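Local coordinates for thiamine pyrophosphokinase (Candida albicans, PDB 2G9Z), which transfers a diphosphate group to thiamine (vitamin B1), giving the cofactor thiamine diphosphate, in a magnesium-dependent reaction run by a two-chain enzyme, at residues P28-I33 against K261-F266; N154-S159 against I224-I229; T238-F241 against D246-F249. All blocks are in the same frame, centred on the assembly; numbering follows the deposited sequence.

How the interactions relate
Along the chain, interaction 2 closes before interaction 3 opens, and both fall between the two segments of interaction 1. In interaction 2, helices 155-170 and 217-233 meet beside a magnesium site. Helix 217-233 then runs into strand 237-242, which turns back as strand 246-251 within the large mixed sheet. Interactions 2 and 3 touch: Leu227 packs on Val239 and Phe241, and Phe156 on Phe241, with centres about 13 Å apart. Interaction 1 brings the loop after strand 23-26 to a loop of the vitamin B1 binding region; its centre lies about 32 Å from that of interaction 2 and about 19 Å from that of interaction 3. The hairpin thus leads from the parallel, helix-flanked part of the sheet, in the catalytic region, to its antiparallel part.

Interaction 1: residues P28-I33 against K261-F266; sequences PDSLII and KNRLMF
Arg263 reaches across from the 261-266 turn and lays the edge of its guanidinium against the backbone of Asp29 and the hydroxyl of Ser30. Arg263 NH1 donates to Asp29 O at 2.8 Å with an N-H...O angle of 164°, meeting the oxygen nearly along the C=O axis. Beside it Arg263 NH2 donates to Ser30 OG, also at 2.8 Å and almost as straight. Both acceptors lie close to the guanidinium plane, so two neighbouring bonds fix the rotation of the group. The chain bends at chi3 (-63°), turning this edge toward the 28-33 loop. Ser30 holds OG beside its own backbone N, chi1 -68°, where NH2 can meet it.

These two bonds are the compact part of the contact. Around them the segments stand well apart, the nearest CA atoms (Ser30 and Arg263) 10.1 Å apart, and only 93 Å² is buried. Asp29, Ser30 and Arg263 are all partly exposed, so bonds rather than packing carry this surface contact. Asp29 sends its carboxylate away from the arginine to a salt bridge with Lys297, while NH1 of Arg263 also donates to Ile317 O. Within the turn, Phe266 N bonds to Arg263 O at 3.2 Å, and the buried ring of Phe266 stacks on Phe50. This is an in-plane, two-bond arginine contact that ties the loop after strand 23-26 to a loop of the vitamin B1 binding region.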
ATOM      1  N   PRO A  28      21.576  19.494  -4.070  1.00 20.20           N
ATOM      2  CA  PRO A  28      22.538  19.133  -3.030  1.00 21.66           C
ATOM      3  C   PRO A  28      21.703  18.566  -1.886  1.00 20.44           C
ATOM      4  O   PRO A  28      20.482  18.733  -1.871  1.00 20.26           O
ATOM      5  CB  PRO A  28      23.200  20.471  -2.685  1.00 22.85           C
ATOM      6  CG  PRO A  28      22.166  21.468  -3.030  1.00 22.83           C
ATOM      7  CD  PRO A  28      21.600  20.943  -4.318  1.00 21.00           C
ATOM      8  N   ASP A  29      22.348  17.898  -0.939  1.00 20.78           N
ATOM      9  CA  ASP A  29      21.633  17.301   0.181  1.00 21.37           C
ATOM     10  C   ASP A  29      20.905  18.294   1.066  1.00 20.98           C
ATOM     11  O   ASP A  29      19.982  17.929   1.791  1.00 19.23           O
ATOM     12  CB  ASP A  29      22.587  16.477   1.041  1.00 22.03           C
ATOM     13  CG  ASP A  29      23.059  15.231   0.341  1.00 25.40           C
ATOM     14  OD1 ASP A  29      22.307  14.721  -0.518  1.00 24.83           O
ATOM     15  OD2 ASP A  29      24.169  14.759   0.659  1.00 25.51           O
ATOM     16  N   SER A  30      21.326  19.550   1.025  1.00 21.78           N
ATOM     17  CA  SER A  30      20.679  20.556   1.840  1.00 21.89           C
ATOM     18  C   SER A  30      20.410  21.809   1.035  1.00 22.28           C
ATOM     19  O   SER A  30      21.240  22.242   0.245  1.00 23.63           O
ATOM     20  CB  SER A  30      21.536  20.874   3.066  1.00 22.07           C
ATOM     21  OG  SER A  30      21.576  19.762   3.946  1.00 20.98           O
ATOM     22  N   LEU A  31      19.227  22.370   1.233  1.00 22.35           N
ATOM     23  CA  LEU A  31      18.808  23.574   0.542  1.00 23.34           C
ATOM     24  C   LEU A  31      17.888  24.345   1.456  1.00 23.53           C
ATOM     25  O   LEU A  31      17.346  23.797   2.417  1.00 22.71           O
ATOM     26  CB  LEU A  31      18.020  23.229  -0.726  1.00 23.68           C
ATOM     27  CG  LEU A  31      18.716  22.634  -1.947  1.00 25.70           C
ATOM     28  CD1 LEU A  31      17.659  22.225  -2.967  1.00 26.65           C
ATOM     29  CD2 LEU A  31      19.672  23.659  -2.548  1.00 27.58           C
ATOM     30  N   ILE A  32      17.727  25.628   1.163  1.00 24.21           N
ATOM     31  CA  ILE A  32      16.804  26.450   1.918  1.00 25.60           C
ATOM     32  C   ILE A  32      15.811  26.942   0.881  1.00 25.67           C
ATOM     33  O   ILE A  32      16.188  27.565  -0.112  1.00 24.94           O
ATOM     34  CB  ILE A  32      17.493  27.653   2.607  1.00 29.25           C
ATOM     35  CG1 ILE A  32      17.982  27.249   4.005  1.00 28.72           C
ATOM     36  CG2 ILE A  32      16.496  28.798   2.773  1.00 28.28           C
ATOM     37  CD1 ILE A  32      18.910  26.074   4.022  1.00 34.51           C
ATOM     38  N   ILE A  33      14.543  26.618   1.096  1.00 24.20           N
ATOM     39  CA  ILE A  33      13.493  27.029   0.182  1.00 26.15           C
ATOM     40  C   ILE A  33      12.651  28.074   0.892  1.00 27.41           C
ATOM     41  O   ILE A  33      12.183  27.852   2.007  1.00 27.04           O
ATOM     42  CB  ILE A  33      12.590  25.832  -0.205  1.00 25.85           C
ATOM     43  CG1 ILE A  33      13.444  24.701  -0.789  1.00 24.79           C
ATOM     44  CG2 ILE A  33      11.534  26.274  -1.217  1.00 25.12           C
ATOM     45  CD1 ILE A  33      14.157  25.059  -2.083  1.00 26.47           C
ATOM     46  N   LYS A 261      10.242  22.587  11.443  1.00 27.08           N
ATOM     47  CA  LYS A 261      11.359  23.264  12.116  1.00 28.57           C
ATOM     48  C   LYS A 261      12.649  22.933  11.373  1.00 28.41           C
ATOM     49  O   LYS A 261      13.373  23.825  10.934  1.00 28.92           O
ATOM     50  CB  LYS A 261      11.460  22.803  13.573  1.00 30.80           C
ATOM     51  CG  LYS A 261      12.702  23.279  14.300  1.00 35.34           C
ATOM     52  CD  LYS A 261      12.866  22.541  15.627  1.00 38.42           C
ATOM     53  CE  LYS A 261      14.147  22.950  16.334  1.00 41.20           C
ATOM     54  NZ  LYS A 261      14.145  24.399  16.682  1.00 43.09           N
ATOM     55  N   ASN A 262      12.924  21.638  11.256  1.00 26.98           N
ATOM     56  CA  ASN A 262      14.077  21.123  10.525  1.00 27.30           C
ATOM     57  C   ASN A 262      13.810  19.648  10.275  1.00 25.70           C
ATOM     58  O   ASN A 262      12.801  19.113  10.735  1.00 24.38           O
ATOM     59  CB  ASN A 262      15.395  21.306  11.296  1.00 28.17           C
ATOM     60  CG  ASN A 262      15.330  20.778  12.709  1.00 28.02           C
ATOM     61  OD1 ASN A 262      14.899  19.654  12.950  1.00 28.66           O
ATOM     62  ND2 ASN A 262      15.778  21.590  13.658  1.00 29.97           N
ATOM     63  N   ARG A 263      14.699  18.994   9.541  1.00 24.93           N
ATOM     64  CA  ARG A 263      14.521  17.581   9.230  1.00 24.98           C
ATOM     65  C   ARG A 263      14.857  16.662  10.402  1.00 25.94           C
ATOM     66  O   ARG A 263      14.446  15.499  10.425  1.00 24.96           O
ATOM     67  CB  ARG A 263      15.362  17.219   8.005  1.00 23.76           C
ATOM     68  CG  ARG A 263      14.890  17.921   6.745  1.00 21.83           C
ATOM     69  CD  ARG A 263      15.889  17.769   5.619  1.00 20.38           C
ATOM     70  NE  ARG A 263      17.165  18.396   5.954  1.00 18.98           N
ATOM     71  CZ  ARG A 263      18.206  18.447   5.129  1.00 18.21           C
ATOM     72  NH1 ARG A 263      18.116  17.907   3.921  1.00 17.24           N
ATOM     73  NH2 ARG A 263      19.335  19.024   5.517  1.00 18.92           N
ATOM     74  N   LEU A 264      15.596  17.184  11.375  1.00 25.87           N
ATOM     75  CA  LEU A 264      15.965  16.402  12.550  1.00 27.76           C
ATOM     76  C   LEU A 264      14.726  16.020  13.346  1.00 28.09           C
ATOM     77  O   LEU A 264      14.748  15.083  14.142  1.00 27.58           O
ATOM     78  CB  LEU A 264      16.921  17.200  13.438  1.00 30.65           C
ATOM     79  CG  LEU A 264      18.298  17.435  12.816  1.00 32.39           C
ATOM     80  CD1 LEU A 264      19.104  18.402  13.674  1.00 34.35           C
ATOM     81  CD2 LEU A 264      19.008  16.095  12.672  1.00 34.36           C
ATOM     82  N   MET A 265      13.642  16.750  13.120  1.00 28.28           N
ATOM     83  CA  MET A 265      12.390  16.482  13.813  1.00 29.95           C
ATOM     84  C   MET A 265      11.832  15.101  13.482  1.00 29.18           C
ATOM     85  O   MET A 265      11.289  14.424  14.354  1.00 29.58           O
ATOM     86  CB  MET A 265      11.344  17.524  13.432  1.00 31.28           C
ATOM     87  CG  MET A 265      11.768  18.951  13.633  1.00 32.07           C
ATOM     88  SD  MET A 265      10.571  20.016  12.831  0.30 34.36           S
ATOM     89  CE  MET A 265       9.436  20.293  14.166  1.00 36.95           C
ATOM     90  N   PHE A 266      11.959  14.683  12.224  1.00 28.15           N
ATOM     91  CA  PHE A 266      11.426  13.385  11.806  1.00 27.24           C
ATOM     92  C   PHE A 266      12.441  12.437  11.190  1.00 29.15           C
ATOM     93  O   PHE A 266      12.104  11.305  10.829  1.00 28.79           O
ATOM     94  CB  PHE A 266      10.267  13.578  10.818  1.00 25.11           C
ATOM     95  CG  PHE A 266      10.637  14.366   9.588  1.00 21.66           C
ATOM     96  CD1 PHE A 266      10.660  15.759   9.617  1.00 21.17           C
ATOM     97  CD2 PHE A 266      10.963  13.716   8.403  1.00 19.55           C
ATOM     98  CE1 PHE A 266      11.002  16.495   8.482  1.00 19.22           C
ATOM     99  CE2 PHE A 266      11.308  14.440   7.260  1.00 19.57           C
ATOM    100  CZ  PHE A 266      11.327  15.836   7.301  1.00 21.21           C
TER

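Interaction 2: residues N154-S159 against I224-I229; sequences NDFTKS and INQLYI. With MG (magnesium ion), chain C; VNP (3-[(4-amino-2-methylpyrimidin-5-yl)methyl]-5-(2-{[hydroxy(phosphonoamino)phosphoryl]oxy}ethyl)-4-methyl-1,3-thiazol-3-I um), chain H.
Phe156 and Thr157, in the first turn of helix 155-170, face Gln226 of helix 217-233, the backbones coming nearest at Thr157 and Gln226, whose CA atoms are 7.8 Å apart. Gln226 carries its side of the contact. Its CB lies 3.5 Å from Phe156 CE2, and its CG also rests against the CD2-CE2 side of the ring; the two side chains run antiparallel alongside each other, ring and amide planes 60° apart. A bend at chi2 (-50°) turns the amide to cross Thr157 at about a right angle, with Gln226 CD 3.9 Å from Thr157 OG1. Beyond this contact, the buried Phe156 ring also packs on Leu69.

The same helical turn is capped by Asn154. Its CG sits between the backbone N and the carbonyl carbon, chi1 64°, which brings OD1 back over the helix start. There Asn154 OD1 takes the N-H of Thr157 at 2.7 Å in a nearly straight bond, and Thr157 OG1 donates to it as well, from above the carbonyl plane. Asn154 is thus the N-cap, its amide oxygen gripped twice.

Next to the cap, Asp155 N donates at 2.7 Å to O2B of VNP, the imido analogue of thiamine diphosphate, and Asp155 OD2 binds magnesium at 2.2 Å. VNP O1B and a water join it on the metal, together with Asp91, Asp126 and Asp128. Ser312, Ser314 and Arg316 of the second subunit also hold the ligand, so the site lies between the subunits. The positive end of the helix dipole, directed at the diphosphate-like group, probably adds to the metal's pull on its negative charge, while packing of the aliphatic CB and CG of Gln226 on Phe156 sets the capped turn against the neighbouring helix.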
ATOM      1  N   ASN A 154     -16.904   0.129   5.258  1.00 20.67           N
ATOM      2  CA  ASN A 154     -15.990  -0.517   6.202  1.00 19.29           C
ATOM      3  C   ASN A 154     -15.877   0.287   7.499  1.00 19.05           C
ATOM      4  O   ASN A 154     -16.409   1.393   7.607  1.00 19.40           O
ATOM      5  CB  ASN A 154     -14.594  -0.716   5.586  1.00 20.03           C
ATOM      6  CG  ASN A 154     -13.895   0.592   5.256  1.00 21.63           C
ATOM      7  OD1 ASN A 154     -14.271   1.659   5.743  1.00 21.75           O
ATOM      8  ND2 ASN A 154     -12.859   0.509   4.431  1.00 21.28           N
ATOM      9  N   ASP A 155     -15.173  -0.264   8.481  1.00 17.52           N
ATOM     10  CA  ASP A 155     -15.023   0.408   9.759  1.00 16.70           C
ATOM     11  C   ASP A 155     -14.365   1.767   9.651  1.00 15.99           C
ATOM     12  O   ASP A 155     -14.656   2.667  10.437  1.00 16.16           O
ATOM     13  CB  ASP A 155     -14.238  -0.471  10.725  1.00 14.63           C
ATOM     14  CG  ASP A 155     -14.927  -1.783  10.988  1.00 16.66           C
ATOM     15  OD1 ASP A 155     -16.176  -1.817  10.948  1.00 17.80           O
ATOM     16  OD2 ASP A 155     -14.223  -2.775  11.239  1.00 15.38           O
ATOM     17  N   PHE A 156     -13.464   1.908   8.686  1.00 15.74           N
ATOM     18  CA  PHE A 156     -12.778   3.173   8.483  1.00 17.44           C
ATOM     19  C   PHE A 156     -13.782   4.266   8.149  1.00 16.95           C
ATOM     20  O   PHE A 156     -13.820   5.315   8.796  1.00 17.52           O
ATOM     21  CB  PHE A 156     -11.770   3.065   7.337  1.00 19.51           C
ATOM     22  CG  PHE A 156     -11.087   4.363   7.018  1.00 21.46           C
ATOM     23  CD1 PHE A 156      -9.994   4.792   7.764  1.00 21.51           C
ATOM     24  CD2 PHE A 156     -11.566   5.182   6.002  1.00 22.40           C
ATOM     25  CE1 PHE A 156      -9.388   6.023   7.504  1.00 22.18           C
ATOM     26  CE2 PHE A 156     -10.966   6.418   5.736  1.00 24.15           C
ATOM     27  CZ  PHE A 156      -9.875   6.835   6.492  1.00 22.08           C
ATOM     28  N   THR A 157     -14.579   4.017   7.118  1.00 18.03           N
ATOM     29  CA  THR A 157     -15.580   4.974   6.669  1.00 20.08           C
ATOM     30  C   THR A 157     -16.619   5.262   7.747  1.00 18.88           C
ATOM     31  O   THR A 157     -16.984   6.416   7.972  1.00 20.82           O
ATOM     32  CB  THR A 157     -16.274   4.469   5.389  1.00 21.89           C
ATOM     33  OG1 THR A 157     -15.293   4.314   4.355  1.00 23.63           O
ATOM     34  CG2 THR A 157     -17.326   5.465   4.923  1.00 24.17           C
ATOM     35  N   LYS A 158     -17.097   4.217   8.415  1.00 18.16           N
ATOM     36  CA  LYS A 158     -18.078   4.402   9.479  1.00 18.23           C
ATOM     37  C   LYS A 158     -17.497   5.300  10.562  1.00 18.57           C
ATOM     38  O   LYS A 158     -18.207   6.128  11.132  1.00 19.97           O
ATOM     39  CB  LYS A 158     -18.488   3.050  10.069  1.00 15.98           C
ATOM     40  CG  LYS A 158     -19.288   2.193   9.091  1.00 15.88           C
ATOM     41  CD  LYS A 158     -19.366   0.743   9.535  1.00 16.42           C
ATOM     42  CE  LYS A 158     -20.136  -0.088   8.518  1.00 16.03           C
ATOM     43  NZ  LYS A 158     -20.203  -1.529   8.870  1.00 16.41           N
ATOM     44  N   SER A 159     -16.201   5.147  10.836  1.00 17.31           N
ATOM     45  CA  SER A 159     -15.537   5.967  11.849  1.00 16.54           C
ATOM     46  C   SER A 159     -15.426   7.423  11.406  1.00 16.83           C
ATOM     47  O   SER A 159     -15.629   8.341  12.206  1.00 16.28           O
ATOM     48  CB  SER A 159     -14.134   5.419  12.161  1.00 16.45           C
ATOM     49  OG  SER A 159     -14.210   4.174  12.830  1.00 18.31           O
ATOM     50  N   ILE A 224      -6.595   4.984   0.960  1.00 14.95           N
ATOM     51  CA  ILE A 224      -6.091   5.986   0.033  1.00 13.83           C
ATOM     52  C   ILE A 224      -7.274   6.509  -0.781  1.00 14.28           C
ATOM     53  O   ILE A 224      -7.409   7.711  -0.992  1.00 13.69           O
ATOM     54  CB  ILE A 224      -5.015   5.382  -0.908  1.00 15.50           C
ATOM     55  CG1 ILE A 224      -3.773   4.998  -0.090  1.00 14.98           C
ATOM     56  CG2 ILE A 224      -4.654   6.377  -2.020  1.00 15.22           C
ATOM     57  CD1 ILE A 224      -3.122   6.158   0.667  1.00 15.05           C
ATOM     58  N   ASN A 225      -8.143   5.605  -1.220  1.00 12.92           N
ATOM     59  CA  ASN A 225      -9.307   6.009  -1.995  1.00 14.68           C
ATOM     60  C   ASN A 225     -10.102   7.055  -1.208  1.00 16.05           C
ATOM     61  O   ASN A 225     -10.469   8.100  -1.741  1.00 15.89           O
ATOM     62  CB  ASN A 225     -10.182   4.792  -2.312  1.00 14.40           C
ATOM     63  CG  ASN A 225     -11.365   5.138  -3.198  1.00 16.06           C
ATOM     64  OD1 ASN A 225     -11.250   5.948  -4.115  1.00 18.64           O
ATOM     65  ND2 ASN A 225     -12.508   4.510  -2.936  1.00 14.21           N
ATOM     66  N   GLN A 226     -10.350   6.769   0.068  1.00 15.59           N
ATOM     67  CA  GLN A 226     -11.086   7.684   0.926  1.00 16.94           C
ATOM     68  C   GLN A 226     -10.344   9.009   1.119  1.00 16.73           C
ATOM     69  O   GLN A 226     -10.967  10.064   1.226  1.00 14.95           O
ATOM     70  CB  GLN A 226     -11.359   7.028   2.283  1.00 17.93           C
ATOM     71  CG  GLN A 226     -12.263   5.803   2.177  1.00 18.73           C
ATOM     72  CD  GLN A 226     -13.523   6.088   1.371  1.00 21.14           C
ATOM     73  OE1 GLN A 226     -14.233   7.056   1.634  1.00 23.26           O
ATOM     74  NE2 GLN A 226     -13.804   5.244   0.385  1.00 21.41           N
ATOM     75  N   LEU A 227      -9.017   8.948   1.173  1.00 15.88           N
ATOM     76  CA  LEU A 227      -8.208  10.153   1.329  1.00 16.27           C
ATOM     77  C   LEU A 227      -8.536  11.126   0.196  1.00 16.91           C
ATOM     78  O   LEU A 227      -8.804  12.307   0.436  1.00 18.35           O
ATOM     79  CB  LEU A 227      -6.716   9.795   1.297  1.00 16.44           C
ATOM     80  CG  LEU A 227      -5.713  10.957   1.329  1.00 16.12           C
ATOM     81  CD1 LEU A 227      -5.843  11.732   2.642  1.00 13.77           C
ATOM     82  CD2 LEU A 227      -4.298  10.405   1.166  1.00 15.66           C
ATOM     83  N   TYR A 228      -8.523  10.616  -1.035  1.00 14.61           N
ATOM     84  CA  TYR A 228      -8.818  11.421  -2.220  1.00 16.24           C
ATOM     85  C   TYR A 228     -10.268  11.907  -2.237  1.00 16.52           C
ATOM     86  O   TYR A 228     -10.543  13.055  -2.592  1.00 19.04           O
ATOM     87  CB  TYR A 228      -8.567  10.608  -3.492  1.00 13.55           C
ATOM     88  CG  TYR A 228      -7.121  10.514  -3.935  1.00 13.97           C
ATOM     89  CD1 TYR A 228      -6.482  11.600  -4.541  1.00 14.34           C
ATOM     90  CD2 TYR A 228      -6.413   9.324  -3.806  1.00 14.98           C
ATOM     91  CE1 TYR A 228      -5.172  11.492  -5.017  1.00 14.35           C
ATOM     92  CE2 TYR A 228      -5.103   9.204  -4.274  1.00 14.01           C
ATOM     93  CZ  TYR A 228      -4.494  10.290  -4.882  1.00 13.25           C
ATOM     94  OH  TYR A 228      -3.224  10.160  -5.380  1.00 12.17           O
ATOM     95  N   ILE A 229     -11.190  11.020  -1.879  1.00 17.01           N
ATOM     96  CA  ILE A 229     -12.610  11.356  -1.857  1.00 17.63           C
ATOM     97  C   ILE A 229     -12.904  12.413  -0.804  1.00 19.37           C
ATOM     98  O   ILE A 229     -13.624  13.378  -1.067  1.00 19.46           O
ATOM     99  CB  ILE A 229     -13.484  10.095  -1.583  1.00 17.14           C
ATOM    100  CG1 ILE A 229     -13.466   9.174  -2.809  1.00 16.29           C
ATOM    101  CG2 ILE A 229     -14.915  10.503  -1.242  1.00 19.04           C
ATOM    102  CD1 ILE A 229     -14.189   7.842  -2.601  1.00 15.86           C
TER
HETATM  103 MG    MG C 702     -14.901  -4.816  11.613  1.00 24.73          MG
HETATM  104  O2G VNP H 602     -14.831  -7.186   7.511  1.00 25.36           O
HETATM  105  PG  VNP H 602     -13.320  -6.649   7.400  1.00 23.09           P
HETATM  106  O3G VNP H 602     -12.624  -7.267   6.248  1.00 25.09           O
HETATM  107  O1G VNP H 602     -12.613  -7.023   8.797  1.00 27.22           O
HETATM  108  N3B VNP H 602     -13.360  -5.028   7.295  1.00 19.43           N
HETATM  109  PB  VNP H 602     -14.617  -4.349   8.064  1.00 19.62           P
HETATM  110  O2B VNP H 602     -14.458  -2.880   8.032  1.00 17.72           O
HETATM  111  O1B VNP H 602     -14.743  -4.993   9.391  1.00 18.11           O
HETATM  112  O1  VNP H 602     -15.897  -4.768   7.179  1.00 18.43           O
HETATM  113  C7  VNP H 602     -16.080  -4.405   5.806  1.00 19.81           C
HETATM  114  C12 VNP H 602     -17.592  -4.348   5.576  1.00 17.42           C
HETATM  115  C11 VNP H 602     -18.064  -4.076   4.144  1.00 18.58           C
HETATM  116  C10 VNP H 602     -18.057  -5.268   3.185  1.00 17.89           C
HETATM  117  CM4 VNP H 602     -18.282  -6.709   3.651  1.00 16.56           C
HETATM  118  S1  VNP H 602     -17.139  -2.855   3.154  1.00 17.68           S
HETATM  119  C9  VNP H 602     -17.485  -3.683   1.652  1.00 16.92           C
HETATM  120  N5  VNP H 602     -17.819  -4.949   1.909  1.00 16.80           N
HETATM  121  C7A VNP H 602     -17.836  -5.987   0.866  1.00 13.96           C
HETATM  122  C5A VNP H 602     -18.122  -5.443  -0.537  1.00 14.08           C
HETATM  123  C6A VNP H 602     -17.105  -5.586  -1.472  1.00 13.05           C
HETATM  124  N1A VNP H 602     -17.294  -5.253  -2.737  1.00 12.94           N
HETATM  125  C2A VNP H 602     -18.469  -4.766  -3.153  1.00 13.93           C
HETATM  126  CM2 VNP H 602     -18.666  -4.421  -4.630  1.00 15.77           C
HETATM  127  N3A VNP H 602     -19.477  -4.600  -2.284  1.00 13.73           N
HETATM  128  C4A VNP H 602     -19.332  -4.924  -0.991  1.00 14.69           C
HETATM  129  N4A VNP H 602     -20.350  -4.733  -0.159  1.00 17.85           N
HETATM  130  O   HOH W   1     -12.624  -5.358  11.279  1.00 21.17           O

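Interaction 3: residues T238-F241 against D246-F249; sequences TVFF and DIIF
Phe240 lies across Phe249 and Ile247 on one face of an antiparallel hairpin, with strand directions 152° apart. From its CB the side chain leads to Phe240 CG, which is 4.2 Å from Ile247 CD1. Phe240 CD1 meets Phe249 CB at 3.5 Å and Ile247 CD1 at 3.8 Å. Farther out, Phe240 CE1 meets Phe249 CB and CG, the latter at 3.7 Å. The two phenylalanine rings are inclined at 63°, and Phe249 CD1 lies at the edge of the Phe240 ring. Phe249 holds its CG between backbone N and carbonyl carbon (chi1 50°), so that the root of its ring meets Phe240 while the far end leads away.

Phe241 and Ile248, with side chains on the opposite face, form a hydrogen-bonded antiparallel pair: Phe241 N donates to Ile248 O at 2.8 Å and Ile248 N to Phe241 O at 2.7 Å. Their CB atoms touch side by side.

Strand 237-242 runs parallel to strand 205-210 on the side away from strand 246-251, which continues antiparallel to strand 331-336. Helix 217-233 covers Val239 and Phe241 through Leu227, while Phe217 of the second subunit packs on Ile248 and Pro49 lies against Phe240.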
ATOM      1  N   THR A 238      -8.114  17.737   7.029  1.00 21.73           N
ATOM      2  CA  THR A 238      -6.771  17.325   6.641  1.00 20.51           C
ATOM      3  C   THR A 238      -6.519  15.963   7.265  1.00 19.62           C
ATOM      4  O   THR A 238      -6.624  15.804   8.482  1.00 19.30           O
ATOM      5  CB  THR A 238      -5.697  18.310   7.148  1.00 21.78           C
ATOM      6  OG1 THR A 238      -5.957  19.613   6.616  1.00 21.64           O
ATOM      7  CG2 THR A 238      -4.305  17.860   6.705  1.00 21.96           C
ATOM      8  N   VAL A 239      -6.202  14.979   6.430  1.00 17.87           N
ATOM      9  CA  VAL A 239      -5.952  13.638   6.923  1.00 16.98           C
ATOM     10  C   VAL A 239      -4.480  13.254   6.849  1.00 18.66           C
ATOM     11  O   VAL A 239      -3.821  13.448   5.828  1.00 18.78           O
ATOM     12  CB  VAL A 239      -6.773  12.594   6.136  1.00 15.00           C
ATOM     13  CG1 VAL A 239      -6.426  11.183   6.614  1.00 16.56           C
ATOM     14  CG2 VAL A 239      -8.253  12.863   6.316  1.00 14.65           C
ATOM     15  N   PHE A 240      -3.971  12.721   7.951  1.00 17.92           N
ATOM     16  CA  PHE A 240      -2.591  12.263   8.017  1.00 19.12           C
ATOM     17  C   PHE A 240      -2.575  10.806   8.436  1.00 19.20           C
ATOM     18  O   PHE A 240      -3.084  10.462   9.504  1.00 18.80           O
ATOM     19  CB  PHE A 240      -1.793  13.054   9.050  1.00 20.38           C
ATOM     20  CG  PHE A 240      -1.404  14.421   8.598  1.00 21.29           C
ATOM     21  CD1 PHE A 240      -0.519  14.589   7.537  1.00 20.40           C
ATOM     22  CD2 PHE A 240      -1.896  15.546   9.251  1.00 22.03           C
ATOM     23  CE1 PHE A 240      -0.127  15.859   7.134  1.00 21.68           C
ATOM     24  CE2 PHE A 240      -1.509  16.822   8.854  1.00 22.65           C
ATOM     25  CZ  PHE A 240      -0.623  16.976   7.795  1.00 20.50           C
ATOM     26  N   PHE A 241      -2.014   9.951   7.592  1.00 16.47           N
ATOM     27  CA  PHE A 241      -1.895   8.546   7.935  1.00 16.93           C
ATOM     28  C   PHE A 241      -0.509   8.417   8.540  1.00 18.98           C
ATOM     29  O   PHE A 241       0.494   8.734   7.888  1.00 18.78           O
ATOM     30  CB  PHE A 241      -1.975   7.653   6.692  1.00 17.47           C
ATOM     31  CG  PHE A 241      -3.342   7.543   6.104  1.00 17.40           C
ATOM     32  CD1 PHE A 241      -4.338   6.820   6.751  1.00 20.09           C
ATOM     33  CD2 PHE A 241      -3.632   8.143   4.888  1.00 19.79           C
ATOM     34  CE1 PHE A 241      -5.610   6.699   6.188  1.00 21.53           C
ATOM     35  CE2 PHE A 241      -4.900   8.029   4.317  1.00 20.90           C
ATOM     36  CZ  PHE A 241      -5.887   7.307   4.967  1.00 19.85           C
ATOM     37  N   ASP A 246       6.201   5.686   7.870  1.00 25.69           N
ATOM     38  CA  ASP A 246       6.061   7.049   7.392  1.00 24.78           C
ATOM     39  C   ASP A 246       4.756   7.756   7.739  1.00 22.48           C
ATOM     40  O   ASP A 246       3.927   7.253   8.493  1.00 21.00           O
ATOM     41  CB  ASP A 246       6.207   7.025   5.868  1.00 27.77           C
ATOM     42  CG  ASP A 246       5.377   5.916   5.222  1.00 29.66           C
ATOM     43  OD1 ASP A 246       4.196   5.761   5.598  1.00 32.45           O
ATOM     44  OD2 ASP A 246       5.894   5.198   4.335  1.00 27.86           O
ATOM     45  N   ILE A 247       4.616   8.952   7.182  1.00 19.78           N
ATOM     46  CA  ILE A 247       3.418   9.756   7.326  1.00 17.37           C
ATOM     47  C   ILE A 247       2.966   9.967   5.884  1.00 17.87           C
ATOM     48  O   ILE A 247       3.779  10.255   4.996  1.00 15.77           O
ATOM     49  CB  ILE A 247       3.693  11.107   8.015  1.00 17.50           C
ATOM     50  CG1 ILE A 247       2.370  11.846   8.229  1.00 17.18           C
ATOM     51  CG2 ILE A 247       4.666  11.944   7.189  1.00 18.64           C
ATOM     52  CD1 ILE A 247       2.466  12.999   9.205  1.00 18.79           C
ATOM     53  N   ILE A 248       1.669   9.804   5.655  1.00 16.57           N
ATOM     54  CA  ILE A 248       1.103   9.911   4.320  1.00 15.91           C
ATOM     55  C   ILE A 248      -0.001  10.952   4.313  1.00 16.39           C
ATOM     56  O   ILE A 248      -0.867  10.964   5.189  1.00 13.75           O
ATOM     57  CB  ILE A 248       0.547   8.537   3.891  1.00 16.30           C
ATOM     58  CG1 ILE A 248       1.659   7.493   4.031  1.00 14.09           C
ATOM     59  CG2 ILE A 248       0.005   8.592   2.466  1.00 15.71           C
ATOM     60  CD1 ILE A 248       1.204   6.062   3.834  1.00 17.61           C
ATOM     61  N   PHE A 249       0.044  11.837   3.328  1.00 14.70           N
ATOM     62  CA  PHE A 249      -0.945  12.898   3.231  1.00 15.56           C
ATOM     63  C   PHE A 249      -1.157  13.293   1.790  1.00 16.42           C
ATOM     64  O   PHE A 249      -0.486  12.795   0.879  1.00 14.99           O
ATOM     65  CB  PHE A 249      -0.512  14.123   4.053  1.00 13.50           C
ATOM     66  CG  PHE A 249       0.892  14.576   3.782  1.00 16.40           C
ATOM     67  CD1 PHE A 249       1.975  13.917   4.358  1.00 16.38           C
ATOM     68  CD2 PHE A 249       1.138  15.648   2.927  1.00 15.72           C
ATOM     69  CE1 PHE A 249       3.283  14.321   4.083  1.00 19.96           C
ATOM     70  CE2 PHE A 249       2.437  16.058   2.647  1.00 16.26           C
ATOM     71  CZ  PHE A 249       3.512  15.393   3.224  1.00 17.28           C
TER